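Local atomic coordinates of malate oxidoreductase (Thermotoga maritima, PDB entry 1VL6), a protein that probably catalyses the NAD-dependent oxidative decarboxylation of malate to pyruvate and carbon dioxide, as malic enzymes do. Residues A73-G78 / I114-S119; N160-H165 / G336-R341; N198-A203 / A221-G226; F266-S271 / V289-A294; K346-S351 / T382-S387. All coordinates share one frame; numbering follows the deposited sequence.

In the fold
From the N terminus, contact 1 closes a loop around helix 89-107, pairing two neighbouring strands of the four-stranded parallel sheet. Contact 2 opens later at the last strand of that sheet and closes on the end of helix 330-340, a much longer loop that ties the sheet to a late part of the chain. Contacts 3 and 4 are nested inside it, one after the other; both belong to the sheet of the NAD-binding domain and touch through Asn198, their centres about 11 Å apart. Contact 5 follows contact 2 in the chain and joins the last two helices beside helix 330-340, its centre about 12 Å from that of contact 2. No two loops cross.

Contact 1: residues A73-G78 / I114-S119; sequences AVVSDG and ICLSES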
# COMPACT_ATOMS: atom_id res chain seq x y z
N ALA A 73 16.14 5.59 10.17
CA ALA A 73 16.76 4.32 10.48
C ALA A 73 16.48 4.01 11.93
O ALA A 73 16.65 4.86 12.77
CB ALA A 73 18.23 4.40 10.24
N VAL A 74 16.01 2.81 12.21
CA VAL A 74 15.82 2.36 13.59
C VAL A 74 17.02 1.47 13.87
O VAL A 74 17.12 0.36 13.37
CB VAL A 74 14.51 1.59 13.78
CG1 VAL A 74 14.36 1.13 15.23
CG2 VAL A 74 13.33 2.43 13.35
N VAL A 75 17.94 1.99 14.67
CA VAL A 75 19.28 1.39 14.81
C VAL A 75 19.45 0.71 16.16
O VAL A 75 19.32 1.34 17.19
CB VAL A 75 20.35 2.48 14.62
CG1 VAL A 75 21.76 1.92 14.85
CG2 VAL A 75 20.22 3.10 13.22
N SER A 76 19.75 -0.58 16.16
CA SER A 76 20.08 -1.25 17.43
C SER A 76 21.15 -2.29 17.20
O SER A 76 21.28 -2.79 16.09
CB SER A 76 18.89 -1.97 18.05
OG SER A 76 19.21 -2.34 19.39
N ASP A 77 21.91 -2.60 18.25
CA ASP A 77 22.79 -3.77 18.26
C ASP A 77 22.21 -4.82 19.14
O ASP A 77 22.76 -5.89 19.28
CB ASP A 77 24.16 -3.44 18.77
CG ASP A 77 24.20 -3.11 20.26
OD1 ASP A 77 23.25 -2.47 20.78
OD2 ASP A 77 25.19 -3.40 20.96
N GLY A 78 21.05 -4.54 19.71
CA GLY A 78 20.33 -5.49 20.56
C GLY A 78 20.97 -5.70 21.92
O GLY A 78 20.83 -6.76 22.52
N ILE A 114 17.65 -1.17 11.20
CA ILE A 114 19.03 -1.40 11.00
C ILE A 114 19.64 -1.96 12.26
O ILE A 114 20.00 -1.23 13.19
CB ILE A 114 19.66 -0.12 10.56
CG1 ILE A 114 19.31 0.09 9.08
CG2 ILE A 114 21.20 -0.21 10.67
CD1 ILE A 114 19.46 1.48 8.67
N CYS A 115 19.71 -3.29 12.28
CA CYS A 115 20.15 -4.06 13.39
C CYS A 115 21.56 -4.56 13.08
O CYS A 115 21.79 -5.36 12.14
CB CYS A 115 19.21 -5.25 13.58
SG CYS A 115 17.61 -4.87 14.37
N LEU A 116 22.51 -4.12 13.90
CA LEU A 116 23.93 -4.25 13.62
C LEU A 116 24.54 -5.39 14.40
O LEU A 116 24.24 -5.54 15.58
CB LEU A 116 24.64 -2.98 14.04
CG LEU A 116 24.04 -1.77 13.34
CD1 LEU A 116 24.61 -0.48 13.96
CD2 LEU A 116 24.26 -1.86 11.82
N SER A 117 25.41 -6.16 13.75
CA SER A 117 26.17 -7.18 14.48
C SER A 117 27.48 -6.63 15.03
O SER A 117 28.44 -7.34 15.09
CB SER A 117 26.45 -8.41 13.62
OG SER A 117 26.97 -8.04 12.34
N GLU A 118 27.51 -5.38 15.46
CA GLU A 118 28.71 -4.79 16.00
C GLU A 118 28.28 -4.07 17.24
O GLU A 118 27.27 -3.38 17.24
CB GLU A 118 29.34 -3.81 15.01
CG GLU A 118 30.51 -2.97 15.56
CD GLU A 118 31.67 -3.82 16.02
OE1 GLU A 118 32.33 -4.41 15.14
OE2 GLU A 118 31.91 -3.91 17.25
N SER A 119 29.03 -4.24 18.31
CA SER A 119 28.60 -3.66 19.54
C SER A 119 29.65 -2.80 20.28
O SER A 119 29.30 -2.15 21.28
CB SER A 119 28.01 -4.77 20.40
OG SER A 119 29.05 -5.54 20.92
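Ile114 N gives a hydrogen bond to Val74 O (2.7 Å), and its own carbonyl takes Ser76 N at 3.1 Å. One step on, Leu116 N reaches Ser76 O at 2.8 Å, while the CA hydrogen of Cys115 leans on the same oxygen. On the face that holds Val75 and Ile114, Ile114 CD1 meets Ala73 CB at 3.5 Å. Val75 CG1, placed opposite its backbone N (chi1 176°), comes at a slant against Leu116 CD1, 3.8 Å away. This is the parallel pairing of a beta-alpha-beta unit: helix 89-107 links the two strands and packs against Cys115 on the other face, whereas helix 121-130 lies against Val75 and Leu116. Past the strand ends, Asp77 CB rests 3.5 Å from Glu118 O. The Asp77 carboxylate passes beside Ser119 CB and is held by Ser79 through OD1 and by a salt bridge from OD2 to Lys147, which also donates to Ser119 O. Ser76 OG accepts from Gly78 N at 2.9 Å, an ST turn, and bonds to Glu141 O as well. Leu131 of the second subunit packs on Ile114 and Leu116.

Contact 2: residues N160-H165 / G336-R341; sequences NIPVFH and GAVEKR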
# COMPACT_ATOMS: atom_id res chain seq x y z
N ASN A 160 24.22 15.59 10.84
CA ASN A 160 23.39 16.72 10.46
C ASN A 160 22.01 16.30 10.13
O ASN A 160 21.37 16.93 9.33
CB ASN A 160 23.99 17.39 9.24
CG ASN A 160 25.15 18.25 9.59
OD1 ASN A 160 26.28 17.96 9.23
ND2 ASN A 160 24.89 19.30 10.35
N ILE A 161 21.60 15.17 10.67
CA ILE A 161 20.23 14.79 10.71
C ILE A 161 19.98 14.52 12.17
O ILE A 161 20.92 14.24 12.89
CB ILE A 161 19.96 13.54 9.87
CG1 ILE A 161 20.88 12.36 10.25
CG2 ILE A 161 20.09 13.86 8.48
CD1 ILE A 161 20.51 11.01 9.55
N PRO A 162 18.75 14.65 12.64
CA PRO A 162 18.47 14.47 14.04
C PRO A 162 18.73 13.03 14.45
O PRO A 162 18.58 12.10 13.62
CB PRO A 162 16.96 14.82 14.16
CG PRO A 162 16.39 14.58 12.80
CD PRO A 162 17.54 15.02 11.88
N VAL A 163 19.17 12.85 15.69
CA VAL A 163 19.37 11.56 16.27
C VAL A 163 18.67 11.57 17.61
O VAL A 163 18.90 12.46 18.41
CB VAL A 163 20.83 11.32 16.54
CG1 VAL A 163 21.06 9.91 17.07
CG2 VAL A 163 21.68 11.60 15.28
N PHE A 164 17.85 10.55 17.83
CA PHE A 164 16.98 10.44 18.98
C PHE A 164 17.14 9.03 19.51
O PHE A 164 17.15 8.10 18.70
CB PHE A 164 15.55 10.63 18.49
CG PHE A 164 14.49 10.55 19.56
CD1 PHE A 164 14.36 11.57 20.51
CD2 PHE A 164 13.59 9.51 19.59
CE1 PHE A 164 13.36 11.51 21.47
CE2 PHE A 164 12.58 9.45 20.55
CZ PHE A 164 12.47 10.45 21.50
N HIS A 165 17.29 8.87 20.82
CA HIS A 165 17.23 7.53 21.48
C HIS A 165 16.06 7.45 22.46
O HIS A 165 16.08 8.11 23.50
CB HIS A 165 18.54 7.24 22.20
CG HIS A 165 18.61 5.89 22.83
ND1 HIS A 165 19.51 5.59 23.82
CD2 HIS A 165 17.90 4.76 22.62
CE1 HIS A 165 19.36 4.33 24.19
NE2 HIS A 165 18.38 3.80 23.49
N GLY A 336 8.74 16.03 13.78
CA GLY A 336 9.08 17.44 13.82
C GLY A 336 10.52 17.66 13.49
O GLY A 336 10.85 18.49 12.63
N ALA A 337 11.36 16.86 14.12
CA ALA A 337 12.80 16.99 13.98
C ALA A 337 13.27 16.74 12.56
O ALA A 337 14.15 17.43 12.03
CB ALA A 337 13.50 16.02 14.93
N VAL A 338 12.72 15.72 11.94
CA VAL A 338 13.17 15.36 10.60
C VAL A 338 12.78 16.42 9.59
O VAL A 338 13.53 16.66 8.66
CB VAL A 338 12.60 13.99 10.20
CG1 VAL A 338 12.74 13.78 8.71
CG2 VAL A 338 13.30 12.92 10.97
N GLU A 339 11.63 17.04 9.80
CA GLU A 339 11.17 18.12 8.93
C GLU A 339 12.00 19.39 9.11
O GLU A 339 12.32 20.06 8.14
CB GLU A 339 9.71 18.38 9.24
CG GLU A 339 8.96 19.19 8.23
CD GLU A 339 7.50 19.25 8.63
OE1 GLU A 339 6.80 18.19 8.55
OE2 GLU A 339 7.09 20.35 9.06
N LYS A 340 12.34 19.71 10.36
CA LYS A 340 13.21 20.84 10.69
C LYS A 340 14.62 20.57 10.17
O LYS A 340 15.41 21.48 9.93
CB LYS A 340 13.28 20.95 12.21
CG LYS A 340 13.28 22.36 12.80
CD LYS A 340 13.17 22.27 14.35
CE LYS A 340 12.71 23.56 14.99
NZ LYS A 340 13.82 24.61 15.00
N ARG A 341 14.96 19.29 10.05
CA ARG A 341 16.29 18.87 9.65
C ARG A 341 17.41 19.19 10.61
O ARG A 341 18.54 18.81 10.36
CB ARG A 341 16.70 19.43 8.33
CG ARG A 341 15.92 18.92 7.21
CD ARG A 341 16.48 19.46 5.92
NE ARG A 341 15.44 19.71 4.94
CZ ARG A 341 15.64 20.32 3.78
NH1 ARG A 341 16.86 20.74 3.40
NH2 ARG A 341 14.60 20.49 3.00
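Pro162 meets the last turn of helix 330-340 chiefly through carbon. Its CB bond is directed at the helix, and CB itself lies 3.7 Å from Ala337 CB, so the ring sits against the methyl group. One atom further round the ring, CG touches Val338 CG2 at 4.0 Å; Val338 CG1 is turned away from the backbone N (chi1 164°), which puts CG2 opposite the carbonyl carbon and next to that N, on the way to the proline. No hydrogen bond joins the two segments.

The remaining contacts are between carbon and backbone oxygen. Pro162 CG also approaches Ala337 O, at 3.7 Å, and CD is 4.2 Å from Arg341 O. In the fold, the loop leading into strand 163-165, the outermost strand of the four-stranded parallel sheet within this chain, packs on the C-terminal turn of helix 330-340, and Arg341, with positive phi (66°), is where the chain leaves that helix. The oxygens of Asn160 and Arg341 merely pass each other here, 3.6 Å apart, with no bond between them.

Among interactions with neighbours, Phe164 extends the apolar seam by packing on Phe330, Ile333 and Met334 of the same helix. Backbone bonds tie Pro162 and Phe164 to Ile138 of the adjacent strand, and the guanidinium of Arg341 makes a cation-pi contact with Tyr63.

Contact 3: residues N198-A203 / A221-G226; sequences NGIGAA and AVDRKG
The carboxylate of Asp223 slants across the base of Ile200, and OD2 takes the backbone N-H of Ile200 at 2.7 Å, on the anti side and 20° out of the carboxylate plane. CG stands opposite the aspartate's backbone N (chi1 -154°), which swings the acid toward the other segment, and OD1 turns back to Arg224 N, also at 2.7 Å. Two backbone N-H groups thus fix the carboxylate's rotation. An asparagine here would probably cost one of them its acceptor, since a single amide oxygen cannot serve both Ile200 N and Arg224 N. Ile200 itself points toward the strand: Ile200 CG1 lies 3.6 Å from Val222 O and CD1 meets Ala221 CB at 3.7 Å. The side chains of Asn198 and Val222 run obliquely past each other, with OD1 3.4 Å from Val222 CB, and a weak bond joins Asn198 ND2 to Ser271. Between these pairs, Gly199 N bonds Val222 O at 2.8 Å. His241 packs on Asp223 and also bonds Ile200 O. Parallel strands, a turn with Gly199 and Gly201 of a GxGxxG-like pattern, and an acid at the second strand's end are consistent with the dinucleotide-binding beta-alpha-beta unit of a Rossmann fold.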
# COMPACT_ATOMS: atom_id res chain seq x y z
N ASN A 198 14.83 5.87 41.00
CA ASN A 198 15.55 4.62 41.20
C ASN A 198 15.82 3.91 39.89
O ASN A 198 14.89 3.60 39.15
CB ASN A 198 14.75 3.69 42.07
CG ASN A 198 15.53 2.42 42.47
OD1 ASN A 198 16.40 2.49 43.31
ND2 ASN A 198 15.21 1.26 41.86
N GLY A 199 17.09 3.60 39.65
CA GLY A 199 17.55 2.90 38.43
C GLY A 199 18.12 3.92 37.46
O GLY A 199 17.39 4.48 36.65
N ILE A 200 19.42 4.15 37.56
CA ILE A 200 20.06 5.23 36.79
C ILE A 200 20.75 4.64 35.58
O ILE A 200 21.97 4.65 35.47
CB ILE A 200 21.05 6.01 37.67
CG1 ILE A 200 20.42 6.38 39.02
CG2 ILE A 200 21.52 7.28 36.95
CD1 ILE A 200 19.42 7.46 38.91
N GLY A 201 19.95 4.07 34.70
CA GLY A 201 20.40 3.59 33.41
C GLY A 201 20.04 4.63 32.38
O GLY A 201 20.05 5.82 32.69
N ALA A 202 19.65 4.19 31.19
CA ALA A 202 19.44 5.09 30.07
C ALA A 202 18.35 6.09 30.37
O ALA A 202 18.49 7.30 30.10
CB ALA A 202 19.11 4.34 28.84
N ALA A 203 17.26 5.59 30.98
CA ALA A 203 16.16 6.44 31.32
C ALA A 203 16.45 7.26 32.54
O ALA A 203 16.21 8.48 32.52
CB ALA A 203 14.97 5.59 31.57
N ALA A 221 18.84 10.30 43.62
CA ALA A 221 19.11 9.21 42.70
C ALA A 221 19.52 7.94 43.47
O ALA A 221 20.30 8.00 44.44
CB ALA A 221 20.24 9.59 41.79
N VAL A 222 19.01 6.80 43.02
CA VAL A 222 19.28 5.53 43.70
C VAL A 222 19.50 4.45 42.65
O VAL A 222 18.81 4.43 41.64
CB VAL A 222 18.11 5.15 44.62
CG1 VAL A 222 18.53 4.16 45.67
CG2 VAL A 222 17.53 6.39 45.28
N ASP A 223 20.46 3.57 42.90
CA ASP A 223 20.70 2.44 42.04
C ASP A 223 21.06 1.25 42.97
O ASP A 223 20.76 1.28 44.16
CB ASP A 223 21.81 2.80 41.04
CG ASP A 223 21.72 1.99 39.76
OD1 ASP A 223 22.13 0.78 39.80
OD2 ASP A 223 21.28 2.49 38.68
N ARG A 224 21.66 0.21 42.42
CA ARG A 224 21.74 -1.09 43.07
C ARG A 224 22.50 -1.11 44.36
O ARG A 224 22.26 -1.96 45.17
CB ARG A 224 22.43 -2.10 42.12
CG ARG A 224 21.59 -2.50 40.93
CD ARG A 224 20.21 -3.10 41.29
NE ARG A 224 20.35 -4.42 41.91
CZ ARG A 224 20.58 -5.55 41.23
NH1 ARG A 224 20.70 -5.51 39.90
NH2 ARG A 224 20.69 -6.70 41.88
N LYS A 225 23.47 -0.23 44.51
CA LYS A 225 24.29 -0.18 45.72
C LYS A 225 23.84 0.97 46.63
O LYS A 225 24.56 1.40 47.50
CB LYS A 225 25.79 -0.06 45.36
CG LYS A 225 26.41 -1.37 44.75
CD LYS A 225 27.38 -2.16 45.68
N GLY A 226 22.66 1.52 46.41
CA GLY A 226 22.14 2.59 47.27
C GLY A 226 22.05 3.98 46.64
O GLY A 226 22.16 4.16 45.42

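Contact 4: residues F266-S271 / V289-A294; sequences FFIGVS and VIFALA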
# COMPACT_ATOMS: atom_id res chain seq x y z
N PHE A 266 7.67 11.98 45.53
CA PHE A 266 7.55 11.15 44.33
C PHE A 266 8.58 10.06 44.35
O PHE A 266 9.70 10.25 44.89
CB PHE A 266 7.76 11.98 43.08
CG PHE A 266 6.71 13.05 42.87
CD1 PHE A 266 6.69 14.18 43.65
CD2 PHE A 266 5.81 12.94 41.83
CE1 PHE A 266 5.78 15.17 43.44
CE2 PHE A 266 4.89 13.92 41.62
CZ PHE A 266 4.86 15.03 42.42
N PHE A 267 8.20 8.91 43.82
CA PHE A 267 9.14 7.87 43.51
C PHE A 267 9.01 7.68 42.03
O PHE A 267 7.88 7.49 41.53
CB PHE A 267 8.83 6.56 44.23
CG PHE A 267 9.53 5.33 43.65
CD1 PHE A 267 10.80 4.98 44.07
CD2 PHE A 267 8.94 4.58 42.68
CE1 PHE A 267 11.44 3.89 43.54
CE2 PHE A 267 9.59 3.50 42.13
CZ PHE A 267 10.84 3.15 42.57
N ILE A 268 10.14 7.72 41.33
CA ILE A 268 10.18 7.33 39.94
C ILE A 268 11.16 6.21 39.75
O ILE A 268 12.39 6.37 39.89
CB ILE A 268 10.58 8.49 39.11
CG1 ILE A 268 9.70 9.70 39.49
CG2 ILE A 268 10.37 8.14 37.69
CD1 ILE A 268 9.75 10.84 38.51
N GLY A 269 10.61 5.05 39.41
CA GLY A 269 11.39 3.86 39.25
C GLY A 269 11.40 3.39 37.83
O GLY A 269 10.35 3.23 37.18
N VAL A 270 12.61 3.12 37.36
CA VAL A 270 12.83 2.71 35.99
C VAL A 270 13.90 1.64 36.17
O VAL A 270 15.01 1.79 35.71
CB VAL A 270 13.09 4.09 35.26
CG1 VAL A 270 14.51 4.57 35.28
CG2 VAL A 270 12.46 4.20 33.96
N SER A 271 13.52 0.56 36.89
CA SER A 271 14.45 -0.37 37.51
C SER A 271 13.98 -1.85 37.52
O SER A 271 13.91 -2.46 36.51
CB SER A 271 14.81 0.12 38.94
OG SER A 271 13.73 -0.00 39.89
N VAL A 289 3.22 10.01 45.24
CA VAL A 289 3.06 9.65 43.87
C VAL A 289 4.12 8.64 43.54
O VAL A 289 5.31 8.83 43.91
CB VAL A 289 3.23 10.87 42.96
CG1 VAL A 289 3.24 10.43 41.47
CG2 VAL A 289 2.10 11.79 43.19
N ILE A 290 3.69 7.57 42.86
CA ILE A 290 4.50 6.38 42.58
C ILE A 290 4.41 6.10 41.07
O ILE A 290 3.33 5.68 40.57
CB ILE A 290 3.93 5.15 43.31
CG1 ILE A 290 3.85 5.36 44.82
CG2 ILE A 290 4.72 3.86 42.98
CD1 ILE A 290 5.12 5.47 45.48
N PHE A 291 5.52 6.37 40.36
CA PHE A 291 5.65 6.04 38.96
C PHE A 291 6.51 4.78 39.03
O PHE A 291 7.73 4.86 39.34
CB PHE A 291 6.40 7.14 38.18
CG PHE A 291 5.63 8.42 37.91
CD1 PHE A 291 4.38 8.68 38.43
CD2 PHE A 291 6.24 9.44 37.16
CE1 PHE A 291 3.73 9.89 38.16
CE2 PHE A 291 5.60 10.65 36.88
CZ PHE A 291 4.35 10.87 37.38
N ALA A 292 5.91 3.62 38.81
CA ALA A 292 6.67 2.39 38.91
C ALA A 292 6.74 1.81 37.54
O ALA A 292 5.88 1.02 37.15
CB ALA A 292 6.03 1.42 39.90
N LEU A 293 7.79 2.18 36.82
CA LEU A 293 7.88 1.95 35.38
C LEU A 293 8.80 0.77 35.01
O LEU A 293 9.05 0.51 33.85
CB LEU A 293 8.35 3.23 34.68
CG LEU A 293 7.66 4.52 35.14
CD1 LEU A 293 8.16 5.72 34.45
CD2 LEU A 293 6.21 4.40 34.96
N ALA A 294 9.30 0.03 35.97
CA ALA A 294 10.05 -1.18 35.58
C ALA A 294 9.24 -2.02 34.60
O ALA A 294 8.05 -2.22 34.77
CB ALA A 294 10.44 -2.01 36.78
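The Phe266 ring lies alongside Val289, both side chains pointing the same way, and meets it obliquely: CD2 is 3.5 Å from Val289 CB, and CE2 is near CG2. On the opposite face of the sheet the Phe267 ring has Ala292 CA at its edge, near its plane, and Phe291 O approaches the ring obliquely, 3.6 Å from Phe267 CE2. The torsion chi1 of 163° carries this ring forward along its strand, where CZ occupies the place a side chain on Gly269 would need; the glycine is therefore well suited to its position. The Phe291 ring shares the face of Phe266 and runs beside Ile268, whose CD1 meets CD2 obliquely at 4.0 Å. These rings dress two parallel strands of the NAD-binding domain, joined as a beta-alpha-beta unit through short helix 278-281, consistent with a Rossmann-type fold. Four backbone bonds hold the pair: Phe267 N to Val289 O, Phe291 N to Phe267 O and Gly269 N to Phe291 O, each 2.9 Å, then Leu293 N to Gly269 O at 2.8 Å. Behind Phe266 are Ala182 and Leu183 of helix 166-186, and its ring also meets that of Phe179. Replacing Phe266 with an alanine would probably open a gap beside Val289 and take a packing surface from Phe179. At the strand ends, Ala294 CB rests on Ser271 O, and Glu299 bonds both Ser271 OG and Ala294 N.

Contact 5: residues K346-S351 / T382-S387; sequences KNMLLS and TAVKGS
A chi1 of -72° places Ser351 OG opposite its carbonyl carbon, facing Ser387 OG, while in Met348, modelled as selenomethionine, a bend at chi3 (68°) folds the terminal CE in toward Val384. The contact is a packing of the last two helices of the chain: the first turns of helix 346-358 lie against the last turn of helix 374-386, close to the C terminus. Met348 and Val384 cross at about a right angle, with CE touching CG1 at 3.8 Å. Further back along the same side chain, CG approaches Ser387 O at 3.5 Å, so the side chain touches Val384 with its tip and Ser387 with its CG. Ala337 and Lys340 of helix 330-340 pack on Met348 as well, which makes it a meeting point of three helices.

One turn along, two small residues meet. Ala383 CB points at the other helix and rests 3.8 Å from Ser351 CB and 3.7 Å from Ser351 O. Ala355 and Ala352, further along helix 346-358, continue the same seam against Ala383 and Val384.

The polar part is a short chain of serine hydroxyls at the more open side. Ser351 OG is 2.9 Å from Ser387 OG and 3.2 Å from Asn347 O. Ser387 OG donates its own proton to Ala383 O at 2.7 Å, approaching from 32° out of the carbonyl plane.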
# COMPACT_ATOMS: atom_id res chain seq x y z
N LYS A 346 17.25 20.93 23.53
CA LYS A 346 16.58 20.92 24.84
C LYS A 346 15.24 21.65 24.74
O LYS A 346 14.24 21.15 25.21
CB LYS A 346 17.48 21.56 25.90
CG LYS A 346 17.07 21.31 27.39
CD LYS A 346 18.10 22.07 28.35
CE LYS A 346 17.50 23.31 29.07
NZ LYS A 346 18.57 24.34 29.41
N ASN A 347 15.22 22.79 24.06
CA ASN A 347 13.92 23.50 23.80
C ASN A 347 12.86 22.65 23.07
O ASN A 347 11.67 22.67 23.44
CB ASN A 347 14.14 24.79 23.04
CG ASN A 347 14.60 25.94 23.93
OD1 ASN A 347 15.16 26.94 23.43
ND2 ASN A 347 14.33 25.84 25.22
N MSE A 348 13.30 21.88 22.06
CA MSE A 348 12.39 20.99 21.36
C MSE A 348 11.84 19.92 22.29
O MSE A 348 10.61 19.72 22.29
CB MSE A 348 13.07 20.36 20.15
CG MSE A 348 13.21 21.34 19.03
SE MSE A 348 14.67 20.92 17.81
CE MSE A 348 13.93 19.33 17.05
N LEU A 349 12.70 19.27 23.08
CA LEU A 349 12.22 18.23 23.96
C LEU A 349 11.28 18.83 25.06
O LEU A 349 10.28 18.26 25.39
CB LEU A 349 13.38 17.45 24.58
CG LEU A 349 14.25 16.69 23.58
CD1 LEU A 349 15.42 16.02 24.25
CD2 LEU A 349 13.51 15.63 22.79
N LEU A 350 11.57 20.01 25.57
CA LEU A 350 10.67 20.58 26.56
C LEU A 350 9.34 21.03 25.96
O LEU A 350 8.31 20.99 26.62
CB LEU A 350 11.28 21.76 27.31
CG LEU A 350 12.50 21.47 28.18
CD1 LEU A 350 13.19 22.74 28.50
CD2 LEU A 350 12.21 20.71 29.47
N SER A 351 9.35 21.49 24.71
CA SER A 351 8.09 21.73 24.04
C SER A 351 7.25 20.46 24.00
O SER A 351 6.05 20.50 24.28
CB SER A 351 8.30 22.32 22.66
OG SER A 351 8.74 23.65 22.80
N THR A 382 3.58 19.52 16.36
CA THR A 382 3.52 20.98 16.20
C THR A 382 4.52 21.66 17.15
O THR A 382 5.23 22.59 16.81
CB THR A 382 2.15 21.52 16.55
OG1 THR A 382 1.18 21.09 15.60
CG2 THR A 382 2.17 23.02 16.40
N ALA A 383 4.56 21.17 18.37
CA ALA A 383 5.43 21.77 19.35
C ALA A 383 6.90 21.69 18.90
O ALA A 383 7.64 22.69 18.93
CB ALA A 383 5.28 21.10 20.71
N VAL A 384 7.29 20.51 18.44
CA VAL A 384 8.66 20.27 18.07
C VAL A 384 9.08 21.03 16.80
O VAL A 384 10.12 21.69 16.75
CB VAL A 384 8.90 18.79 17.97
CG1 VAL A 384 10.29 18.49 17.45
CG2 VAL A 384 8.76 18.14 19.34
N LYS A 385 8.22 20.98 15.80
CA LYS A 385 8.40 21.72 14.57
C LYS A 385 8.58 23.20 14.88
O LYS A 385 9.41 23.85 14.29
CB LYS A 385 7.20 21.43 13.70
CG LYS A 385 7.00 22.18 12.40
CD LYS A 385 5.60 21.77 11.81
CE LYS A 385 4.77 22.92 11.16
NZ LYS A 385 5.35 23.46 9.85
N GLY A 386 7.84 23.74 15.83
CA GLY A 386 7.87 25.18 16.13
C GLY A 386 9.02 25.71 16.97
O GLY A 386 9.19 26.91 17.02
N SER A 387 9.80 24.83 17.63
CA SER A 387 10.85 25.29 18.56
C SER A 387 12.27 25.29 18.08
O SER A 387 12.68 24.39 17.42
CB SER A 387 10.96 24.41 19.81
OG SER A 387 9.76 23.80 20.12